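Local coordinates for 6-carboxyhexanoate--CoA ligase (Aquifex aeolicus, PDB 5TV6), which acts as a BioW-family ligase, a protein of mixed helices and sheets modelled as a single chain with pimelic acid bound, at residues A[96-101]-A[179-184]; A[134-139]-A[164-169]; A[185-190]-A[199-204]. One frame throughout, in Å; residues are numbered along the deposited sequence.

Contact 1: A[96-101]-A[179-184]; sequences KAVEIL and LCWSDD. With PML (pimelic acid), chain C.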
loop_
_atom_site.group_PDB
_atom_site.type_symbol
_atom_site.label_atom_id
_atom_site.label_comp_id
_atom_site.label_asym_id
_atom_site.label_seq_id
_atom_site.Cartn_x
_atom_site.Cartn_y
_atom_site.Cartn_z
ATOM N N LYS A 96 13.175 -9.660 -9.506
ATOM C CA LYS A 96 13.922 -9.569 -8.252
ATOM C C LYS A 96 12.996 -9.148 -7.123
ATOM O O LYS A 96 13.030 -9.728 -6.029
ATOM C CB LYS A 96 15.116 -8.613 -8.373
ATOM C CG LYS A 96 16.357 -9.061 -7.549
ATOM C CD LYS A 96 16.916 -10.429 -8.009
ATOM C CE LYS A 96 18.027 -10.971 -7.090
ATOM N NZ LYS A 96 19.379 -10.354 -7.317
ATOM N N ALA A 97 12.113 -8.188 -7.404
ATOM C CA ALA A 97 11.090 -7.787 -6.444
ATOM C C ALA A 97 10.330 -8.998 -5.903
ATOM O O ALA A 97 10.094 -9.115 -4.693
ATOM C CB ALA A 97 10.149 -6.786 -7.114
ATOM N N VAL A 98 9.989 -9.939 -6.788
ATOM C CA VAL A 98 9.151 -11.072 -6.395
ATOM C C VAL A 98 9.837 -11.914 -5.317
ATOM O O VAL A 98 9.253 -12.185 -4.259
ATOM C CB VAL A 98 8.770 -11.903 -7.637
ATOM C CG1 VAL A 98 7.840 -13.060 -7.265
ATOM C CG2 VAL A 98 8.107 -11.011 -8.669
ATOM N N GLU A 99 11.094 -12.329 -5.550
ATOM C CA GLU A 99 11.770 -13.201 -4.582
ATOM C C GLU A 99 12.051 -12.462 -3.281
ATOM O O GLU A 99 11.966 -13.058 -2.204
ATOM C CB GLU A 99 13.075 -13.770 -5.157
ATOM C CG GLU A 99 12.966 -15.153 -5.842
ATOM C CD GLU A 99 11.796 -15.280 -6.838
ATOM O OE1 GLU A 99 10.805 -15.949 -6.472
ATOM O OE2 GLU A 99 11.880 -14.742 -7.972
ATOM N N ILE A 100 12.378 -11.165 -3.353
ATOM C CA ILE A 100 12.545 -10.383 -2.123
ATOM C C ILE A 100 11.357 -10.591 -1.195
ATOM O O ILE A 100 11.507 -11.022 -0.044
ATOM C CB ILE A 100 12.737 -8.888 -2.435
ATOM C CG1 ILE A 100 13.908 -8.664 -3.378
ATOM C CG2 ILE A 100 12.958 -8.107 -1.146
ATOM C CD1 ILE A 100 14.248 -7.215 -3.506
ATOM N N LEU A 101 10.147 -10.302 -1.687
ATOM C CA LEU A 101 8.966 -10.510 -0.859
ATOM C C LEU A 101 8.722 -11.991 -0.594
ATOM O O LEU A 101 8.190 -12.358 0.462
ATOM C CB LEU A 101 7.741 -9.858 -1.509
ATOM C CG LEU A 101 7.943 -8.454 -2.083
ATOM C CD1 LEU A 101 6.773 -8.024 -2.952
ATOM C CD2 LEU A 101 8.162 -7.458 -0.964
ATOM N N LEU A 179 4.474 -3.522 -6.724
ATOM C CA LEU A 179 4.200 -4.931 -6.492
ATOM C C LEU A 179 3.908 -5.125 -5.009
ATOM O O LEU A 179 4.627 -4.587 -4.163
ATOM C CB LEU A 179 5.377 -5.801 -6.923
ATOM C CG LEU A 179 5.317 -7.250 -6.429
ATOM C CD1 LEU A 179 4.266 -8.001 -7.199
ATOM C CD2 LEU A 179 6.672 -7.928 -6.569
ATOM N N CYS A 180 2.860 -5.899 -4.699
ATOM C CA CYS A 180 2.357 -5.992 -3.330
ATOM C C CYS A 180 1.547 -7.268 -3.150
ATOM O O CYS A 180 0.679 -7.570 -3.976
ATOM C CB CYS A 180 1.477 -4.773 -2.987
ATOM S SG CYS A 180 0.482 -4.955 -1.482
ATOM N N TRP A 181 1.815 -8.000 -2.071
ATOM C CA TRP A 181 0.814 -8.903 -1.530
ATOM C C TRP A 181 0.865 -8.831 -0.014
ATOM O O TRP A 181 1.754 -8.212 0.569
ATOM C CB TRP A 181 0.952 -10.340 -2.058
ATOM C CG TRP A 181 2.220 -11.104 -1.784
ATOM C CD1 TRP A 181 2.512 -11.838 -0.671
ATOM C CD2 TRP A 181 3.323 -11.289 -2.687
ATOM N NE1 TRP A 181 3.743 -12.437 -0.806
ATOM C CE2 TRP A 181 4.262 -12.116 -2.034
ATOM C CE3 TRP A 181 3.614 -10.818 -3.970
ATOM C CZ2 TRP A 181 5.471 -12.480 -2.618
ATOM C CZ3 TRP A 181 4.814 -11.176 -4.551
ATOM C CH2 TRP A 181 5.731 -12.001 -3.873
ATOM N N SER A 182 -0.135 -9.422 0.623
ATOM C CA SER A 182 -0.320 -9.225 2.049
ATOM C C SER A 182 0.625 -10.119 2.837
ATOM O O SER A 182 1.089 -11.154 2.354
ATOM C CB SER A 182 -1.768 -9.527 2.443
ATOM O OG SER A 182 -2.060 -9.110 3.764
ATOM N N ASP A 183 0.907 -9.717 4.072
ATOM C CA ASP A 183 1.609 -10.627 4.960
ATOM C C ASP A 183 0.667 -11.423 5.845
ATOM O O ASP A 183 1.106 -12.404 6.453
ATOM C CB ASP A 183 2.644 -9.891 5.819
ATOM C CG ASP A 183 2.163 -8.554 6.317
ATOM O OD1 ASP A 183 1.164 -8.524 7.074
ATOM O OD2 ASP A 183 2.822 -7.540 5.981
ATOM N N ASP A 184 -0.607 -11.041 5.918
ATOM C CA ASP A 184 -1.619 -11.896 6.518
ATOM C C ASP A 184 -1.574 -13.267 5.848
ATOM O O ASP A 184 -1.644 -13.347 4.614
ATOM C CB ASP A 184 -3.003 -11.262 6.355
ATOM C CG ASP A 184 -4.126 -12.074 6.998
ATOM O OD1 ASP A 184 -4.108 -13.320 6.968
ATOM O OD2 ASP A 184 -5.070 -11.449 7.519
HETATM C C1 PML C . -2.359 -5.702 2.236
HETATM O O11 PML C . -1.154 -5.412 2.485
HETATM O O12 PML C . -3.101 -6.236 3.119
HETATM C C2 PML C . -2.911 -5.413 0.841
HETATM C C3 PML C . -3.588 -6.662 0.292
HETATM C C4 PML C . -3.750 -6.618 -1.215
HETATM C C5 PML C . -5.081 -5.999 -1.606
HETATM C C6 PML C . -5.611 -6.749 -2.819
HETATM C C7 PML C . -7.094 -6.473 -3.055
HETATM O O71 PML C . -7.410 -5.456 -3.717
HETATM O O72 PML C . -7.975 -7.254 -2.601
#
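L101, on helix 91-103, lies against two side chains of strand 177-181 and can be followed outward from its backbone. Its CB sits over one face of the W181 six-membered ring, displaced toward the rim, with L101 CB 3.6 Å from W181 CZ2; this is an off-centre CH-pi contact. CG is anti to the carbonyl carbon (chi1 -44°), which carries the branch across the same indole face toward L179. At the tip, L101 CD1 stays above the ring and meets L179 CD2 at 3.6 Å as the two leucines slide past each other in opposite directions.

L179 CD2 is shared along the helix. A97 CB reaches it at 3.7 Å, one turn before L101, and V98 CG2 approaches it at 4.0 Å, the valine and leucine side chains crossing at about a right angle. V98 also borders the indole: V98 O lies near the ring plane, 3.5 Å from W181 CH2. With W181 CG between its backbone N and carbonyl carbon (chi1 61°), the indole swings toward the helix. At its pyrrole edge NE1 makes a weak hydrogen bond to L212 O, and R77 of helix 73-85 also touches the W181 side chain.

C180 points away from the helix, and C180 SG comes within 4.1 Å of PML C2. Just beyond the strand, S182 OG donates to PML O12 at 3.1 Å and accepts from D184 N, closing an ST turn that helps to fix the hydroxyl. Helix and strand segments run nearly side by side, with axes 9.4 Å apart and 26° between their directions. This is a helix packed on a mixed beta-sheet, whose strand gives one side to the helix and the other to the ligand site.

Contact 2: A[134-139]-A[164-169]; sequences VRTIHF and LALTFK
F139 and T136 meet L166 and K169 where the segment leading into strand 139-141, an outermost strand of the three-stranded parallel sheet, lies against helix 158-172. A165, L166 and K169 make up the helix surface beneath it, so this is a loop packed on a helix at the entry to the sheet's edge strand.

The apolar part centres on the F139 ring, whose CG stands between the backbone N and the carbonyl carbon (chi1 66°), a setting that drops the ring onto the helix. F139 CZ rests 3.6 Å from L166 CB, and F139 CE1 is 3.6 Å from L166 CD1, so the ring rim follows the leucine from its root to one branch. On the other flank of the ring, F139 CE2 is 4.0 Å from A165 CB. The A165 carbonyl approaches the same ring obliquely. L166 CD1 continues past the phenylalanine to T136, reaching T136 CB at 3.5 Å; it therefore wedges between the two loop side chains.

The lysine stem adds aliphatic contacts of its own. K169 CG lies 3.7 Å from F139 CB, and K169 CD lies 3.7 Å from T136 CG2, the threonine and lysine sliding past each other in opposite directions. T136 OG1 takes no part in this: its hydrogen bonds go to N170 OD1 and Y217 OH.

Polar interactions gather at the lysine's end. K169 is buried, and four backbone oxygens surround its NZ and share its three hydrogens: those of C230, L231 and K234, where helix 224-233 finishes, and that of I137 in the loop. These carbonyls would be expected to favour the charged form. The chain, bent at chi2 (-119°), brings K169 NZ to 2.7 Å from I137 O, and the donor sits almost on the extension of that carbonyl, with a C=O...N angle of 176°.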
loop_
_atom_site.group_PDB
_atom_site.type_symbol
_atom_site.label_atom_id
_atom_site.label_comp_id
_atom_site.label_asym_id
_atom_site.label_seq_id
_atom_site.Cartn_x
_atom_site.Cartn_y
_atom_site.Cartn_z
ATOM N N VAL A 134 10.176 2.568 3.354
ATOM C CA VAL A 134 9.376 3.784 3.274
ATOM C C VAL A 134 7.916 3.457 3.556
ATOM O O VAL A 134 7.369 2.492 3.014
ATOM C CB VAL A 134 9.537 4.439 1.900
ATOM C CG1 VAL A 134 8.597 5.600 1.774
ATOM C CG2 VAL A 134 10.957 4.905 1.727
ATOM N N ARG A 135 7.287 4.254 4.422
ATOM C CA ARG A 135 5.862 4.150 4.715
ATOM C C ARG A 135 5.162 5.343 4.084
ATOM O O ARG A 135 5.407 6.489 4.471
ATOM C CB ARG A 135 5.592 4.097 6.215
ATOM C CG ARG A 135 6.189 2.889 6.944
ATOM C CD ARG A 135 5.792 2.884 8.426
ATOM N NE ARG A 135 6.018 4.199 9.022
ATOM C CZ ARG A 135 5.047 5.020 9.417
ATOM N NH1 ARG A 135 3.776 4.643 9.302
ATOM N NH2 ARG A 135 5.345 6.214 9.929
ATOM N N THR A 136 4.311 5.075 3.099
ATOM C CA THR A 136 3.467 6.113 2.523
ATOM C C THR A 136 2.332 6.448 3.479
ATOM O O THR A 136 1.676 5.548 4.004
ATOM C CB THR A 136 2.901 5.631 1.199
ATOM O OG1 THR A 136 3.970 5.099 0.410
ATOM C CG2 THR A 136 2.198 6.766 0.460
ATOM N N ILE A 137 2.102 7.739 3.717
ATOM C CA ILE A 137 1.140 8.204 4.710
ATOM C C ILE A 137 0.465 9.471 4.194
ATOM O O ILE A 137 0.769 9.967 3.105
ATOM C CB ILE A 137 1.796 8.476 6.081
ATOM C CG1 ILE A 137 2.883 9.537 5.948
ATOM C CG2 ILE A 137 2.400 7.215 6.674
ATOM C CD1 ILE A 137 3.208 10.218 7.257
ATOM N N HIS A 138 -0.459 9.996 5.001
ATOM C CA HIS A 138 -1.114 11.282 4.752
ATOM C C HIS A 138 -1.911 11.264 3.456
ATOM O O HIS A 138 -1.797 12.158 2.618
ATOM C CB HIS A 138 -0.112 12.439 4.757
ATOM C CG HIS A 138 0.474 12.712 6.104
ATOM N ND1 HIS A 138 -0.263 12.620 7.266
ATOM C CD2 HIS A 138 1.728 13.059 6.478
ATOM C CE1 HIS A 138 0.512 12.902 8.299
ATOM N NE2 HIS A 138 1.725 13.170 7.848
ATOM N N PHE A 139 -2.755 10.247 3.320
ATOM C CA PHE A 139 -3.663 10.114 2.196
ATOM C C PHE A 139 -4.951 9.516 2.722
ATOM O O PHE A 139 -4.961 8.874 3.776
ATOM C CB PHE A 139 -3.091 9.214 1.098
ATOM C CG PHE A 139 -2.928 7.782 1.523
ATOM C CD1 PHE A 139 -1.737 7.347 2.103
ATOM C CD2 PHE A 139 -3.965 6.868 1.346
ATOM C CE1 PHE A 139 -1.578 6.024 2.502
ATOM C CE2 PHE A 139 -3.819 5.549 1.741
ATOM C CZ PHE A 139 -2.619 5.125 2.323
ATOM N N LEU A 164 -6.229 0.437 -2.688
ATOM C CA LEU A 164 -6.464 1.329 -3.817
ATOM C C LEU A 164 -5.992 2.739 -3.508
ATOM O O LEU A 164 -5.212 3.327 -4.264
ATOM C CB LEU A 164 -7.946 1.361 -4.180
ATOM C CG LEU A 164 -8.434 0.453 -5.291
ATOM C CD1 LEU A 164 -9.929 0.693 -5.480
ATOM C CD2 LEU A 164 -7.626 0.729 -6.567
ATOM N N ALA A 165 -6.485 3.308 -2.406
ATOM C CA ALA A 165 -6.132 4.677 -2.070
ATOM C C ALA A 165 -4.631 4.822 -1.860
ATOM O O ALA A 165 -4.062 5.884 -2.131
ATOM C CB ALA A 165 -6.910 5.111 -0.828
ATOM N N LEU A 166 -3.971 3.760 -1.406
ATOM C CA LEU A 166 -2.542 3.837 -1.146
ATOM C C LEU A 166 -1.748 3.882 -2.453
ATOM O O LEU A 166 -0.910 4.774 -2.644
ATOM C CB LEU A 166 -2.122 2.665 -0.255
ATOM C CG LEU A 166 -0.635 2.428 0.003
ATOM C CD1 LEU A 166 0.082 3.711 0.279
ATOM C CD2 LEU A 166 -0.482 1.501 1.170
ATOM N N THR A 167 -2.004 2.945 -3.379
ATOM C CA THR A 167 -1.275 2.981 -4.650
ATOM C C THR A 167 -1.531 4.276 -5.396
ATOM O O THR A 167 -0.596 4.879 -5.935
ATOM C CB THR A 167 -1.637 1.810 -5.571
ATOM O OG1 THR A 167 -2.916 1.263 -5.231
ATOM C CG2 THR A 167 -0.617 0.767 -5.507
ATOM N N PHE A 168 -2.790 4.713 -5.463
ATOM C CA PHE A 168 -3.070 5.908 -6.246
ATOM C C PHE A 168 -2.309 7.112 -5.713
ATOM O O PHE A 168 -2.027 8.045 -6.476
ATOM C CB PHE A 168 -4.559 6.220 -6.288
ATOM C CG PHE A 168 -4.894 7.333 -7.231
ATOM C CD1 PHE A 168 -4.937 7.108 -8.601
ATOM C CD2 PHE A 168 -5.120 8.613 -6.764
ATOM C CE1 PHE A 168 -5.232 8.135 -9.489
ATOM C CE2 PHE A 168 -5.412 9.646 -7.652
ATOM C CZ PHE A 168 -5.467 9.402 -9.015
ATOM N N LYS A 169 -1.963 7.111 -4.419
ATOM C CA LYS A 169 -1.031 8.112 -3.911
ATOM C C LYS A 169 0.394 7.785 -4.333
ATOM O O LYS A 169 1.118 8.657 -4.822
ATOM C CB LYS A 169 -1.124 8.216 -2.388
ATOM C CG LYS A 169 -0.872 9.624 -1.846
ATOM C CD LYS A 169 0.333 9.683 -0.899
ATOM C CE LYS A 169 0.338 11.016 -0.136
ATOM N NZ LYS A 169 1.484 11.190 0.803
#

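Contact 3: A[185-190]-A[199-204]; sequences PDYVTG and YVRITP. With PML (pimelic acid), chain C.
G190 and I202 form an antiparallel hydrogen-bonded pair where the loop after strand 177-181 enters strand 190-194 and joins strand 198-203, its hairpin partner in the mixed sheet. G190 N donates to I202 O at 2.8 Å and I202 N to G190 O at 3.0 Å; both are nearly straight at the hydrogen, although in the second the donor stands 46° out of the carbonyl plane. Just outside this pair, T189 OG1 and T203 OG1 share a 2.9 Å hydrogen bond, their side chains crossing obliquely.

T189 CG2 lies over one face of the R201 guanidinium, 4.0 Å from R201 NH2, while the edge of that group turns to pimelic acid. R201 NE donates to PML O71 and R201 NH2 to PML O72, each at 3.1 Å, and R201 NH1 is held by T67 OG1. Each of these carboxylate oxygens also lies in the plane of a tyrosine ring, at its edge: Y199 OH donates to PML O71 at 2.6 Å, and Y187 OH, also bonded to T157 OG1, donates to PML O72 at 2.5 Å, short enough for its exact length to be doubtful. The arrangement is a carboxylate-binding pocket, an arginine and two tyrosines gathered round one carboxylate, the arginine giving one N-H to each oxygen.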
loop_
_atom_site.group_PDB
_atom_site.type_symbol
_atom_site.label_atom_id
_atom_site.label_comp_id
_atom_site.label_asym_id
_atom_site.label_seq_id
_atom_site.Cartn_x
_atom_site.Cartn_y
_atom_site.Cartn_z
ATOM N N PRO A 185 -1.432 -14.354 6.608
ATOM C CA PRO A 185 -1.307 -15.676 5.976
ATOM C C PRO A 185 -2.614 -16.197 5.401
ATOM O O PRO A 185 -2.593 -17.171 4.635
ATOM C CB PRO A 185 -0.820 -16.557 7.130
ATOM C CG PRO A 185 -1.503 -15.939 8.327
ATOM C CD PRO A 185 -1.446 -14.449 8.080
ATOM N N ASP A 186 -3.741 -15.576 5.738
ATOM C CA ASP A 186 -5.058 -15.981 5.265
ATOM C C ASP A 186 -5.545 -15.182 4.058
ATOM O O ASP A 186 -6.666 -15.414 3.602
ATOM C CB ASP A 186 -6.077 -15.836 6.400
ATOM C CG ASP A 186 -6.155 -17.063 7.277
ATOM O OD1 ASP A 186 -5.215 -17.891 7.229
ATOM O OD2 ASP A 186 -7.149 -17.180 8.033
ATOM N N TYR A 187 -4.754 -14.241 3.541
ATOM C CA TYR A 187 -5.204 -13.353 2.470
ATOM C C TYR A 187 -4.155 -13.381 1.364
ATOM O O TYR A 187 -3.091 -12.767 1.486
ATOM C CB TYR A 187 -5.431 -11.944 2.996
ATOM C CG TYR A 187 -6.195 -11.037 2.059
ATOM C CD1 TYR A 187 -5.547 -10.371 1.022
ATOM C CD2 TYR A 187 -7.564 -10.837 2.218
ATOM C CE1 TYR A 187 -6.237 -9.542 0.175
ATOM C CE2 TYR A 187 -8.263 -10.010 1.374
ATOM C CZ TYR A 187 -7.597 -9.363 0.354
ATOM O OH TYR A 187 -8.288 -8.533 -0.502
ATOM N N VAL A 188 -4.463 -14.073 0.270
ATOM C CA VAL A 188 -3.471 -14.387 -0.747
ATOM C C VAL A 188 -3.667 -13.572 -2.023
ATOM O O VAL A 188 -3.005 -13.843 -3.029
ATOM C CB VAL A 188 -3.464 -15.894 -1.046
ATOM C CG1 VAL A 188 -3.150 -16.657 0.220
ATOM C CG2 VAL A 188 -4.808 -16.316 -1.559
ATOM N N THR A 189 -4.555 -12.578 -2.014
ATOM C CA THR A 189 -4.734 -11.705 -3.167
ATOM C C THR A 189 -3.798 -10.517 -3.017
ATOM O O THR A 189 -3.715 -9.912 -1.943
ATOM C CB THR A 189 -6.191 -11.216 -3.306
ATOM O OG1 THR A 189 -7.087 -12.320 -3.482
ATOM C CG2 THR A 189 -6.346 -10.313 -4.502
ATOM N N GLY A 190 -3.100 -10.182 -4.085
ATOM C CA GLY A 190 -2.241 -9.025 -4.051
ATOM C C GLY A 190 -2.446 -8.224 -5.304
ATOM O O GLY A 190 -3.518 -8.304 -5.912
ATOM N N TYR A 199 -4.867 -0.940 -11.735
ATOM C CA TYR A 199 -4.796 -1.721 -10.503
ATOM C C TYR A 199 -5.150 -3.167 -10.859
ATOM O O TYR A 199 -6.323 -3.503 -11.035
ATOM C CB TYR A 199 -5.736 -1.125 -9.451
ATOM C CG TYR A 199 -5.685 -1.799 -8.096
ATOM C CD1 TYR A 199 -4.603 -1.615 -7.240
ATOM C CD2 TYR A 199 -6.718 -2.622 -7.678
ATOM C CE1 TYR A 199 -4.555 -2.238 -5.999
ATOM C CE2 TYR A 199 -6.685 -3.241 -6.453
ATOM C CZ TYR A 199 -5.602 -3.049 -5.621
ATOM O OH TYR A 199 -5.585 -3.680 -4.414
ATOM N N VAL A 200 -4.134 -4.024 -10.965
ATOM C CA VAL A 200 -4.293 -5.397 -11.446
ATOM C C VAL A 200 -4.263 -6.329 -10.240
ATOM O O VAL A 200 -3.186 -6.684 -9.747
ATOM C CB VAL A 200 -3.208 -5.773 -12.465
ATOM C CG1 VAL A 200 -3.439 -7.175 -12.990
ATOM C CG2 VAL A 200 -3.179 -4.784 -13.612
ATOM N N ARG A 201 -5.440 -6.748 -9.766
ATOM C CA ARG A 201 -5.507 -7.682 -8.647
ATOM C C ARG A 201 -5.191 -9.085 -9.154
ATOM O O ARG A 201 -5.691 -9.500 -10.204
ATOM C CB ARG A 201 -6.880 -7.643 -7.966
ATOM C CG ARG A 201 -7.379 -6.233 -7.678
ATOM C CD ARG A 201 -8.853 -6.154 -7.188
ATOM N NE ARG A 201 -9.083 -6.881 -5.938
ATOM C CZ ARG A 201 -9.819 -7.993 -5.823
ATOM N NH1 ARG A 201 -10.438 -8.522 -6.885
ATOM N NH2 ARG A 201 -9.949 -8.575 -4.633
ATOM N N ILE A 202 -4.337 -9.800 -8.420
ATOM C CA ILE A 202 -3.859 -11.131 -8.782
ATOM C C ILE A 202 -4.033 -12.037 -7.571
ATOM O O ILE A 202 -3.650 -11.656 -6.461
ATOM C CB ILE A 202 -2.381 -11.093 -9.212
ATOM C CG1 ILE A 202 -2.188 -10.068 -10.324
ATOM C CG2 ILE A 202 -1.878 -12.488 -9.581
ATOM C CD1 ILE A 202 -0.755 -9.821 -10.635
ATOM N N THR A 203 -4.613 -13.223 -7.775
ATOM C CA THR A 203 -4.800 -14.160 -6.661
ATOM C C THR A 203 -4.050 -15.424 -7.011
ATOM O O THR A 203 -3.875 -15.703 -8.204
ATOM C CB THR A 203 -6.280 -14.429 -6.338
ATOM O OG1 THR A 203 -6.945 -13.172 -6.206
ATOM C CG2 THR A 203 -6.426 -15.157 -5.004
ATOM N N PRO A 204 -3.802 -16.260 -5.979
ATOM C CA PRO A 204 -2.673 -16.740 -5.163
ATOM C C PRO A 204 -1.323 -16.122 -5.514
ATOM O O PRO A 204 -0.596 -16.701 -6.298
ATOM C CB PRO A 204 -2.667 -18.247 -5.422
ATOM C CG PRO A 204 -3.273 -18.370 -6.754
ATOM C CD PRO A 204 -4.438 -17.436 -6.599
HETATM C C1 PML C . -2.359 -5.702 2.236
HETATM O O11 PML C . -1.154 -5.412 2.485
HETATM O O12 PML C . -3.101 -6.236 3.119
HETATM C C2 PML C . -2.911 -5.413 0.841
HETATM C C3 PML C . -3.588 -6.662 0.292
HETATM C C4 PML C . -3.750 -6.618 -1.215
HETATM C C5 PML C . -5.081 -5.999 -1.606
HETATM C C6 PML C . -5.611 -6.749 -2.819
HETATM C C7 PML C . -7.094 -6.473 -3.055
HETATM O O71 PML C . -7.410 -5.456 -3.717
HETATM O O72 PML C . -7.975 -7.254 -2.601
#

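Contacts 1 and 3 hold opposite ends of the pimelic acid: S182 of contact 1 takes one carboxylate, and Y187, Y199 and R201 of contact 3 take the other. Their centres are about 10 Å apart, and they touch directly, S182 CB lying 3.6 Å from Y187 O. Contact 2 does not bind the ligand through its own residues, the L166 side chain staying about 7 Å away, but its helix 158-172 supplies R159 and T160, which do. That helix also packs on contact 3, with L164 CD2 3.5 Å from Y199 CG, whereas contacts 1 and 2 come no nearer than about 6 Å between closest atoms.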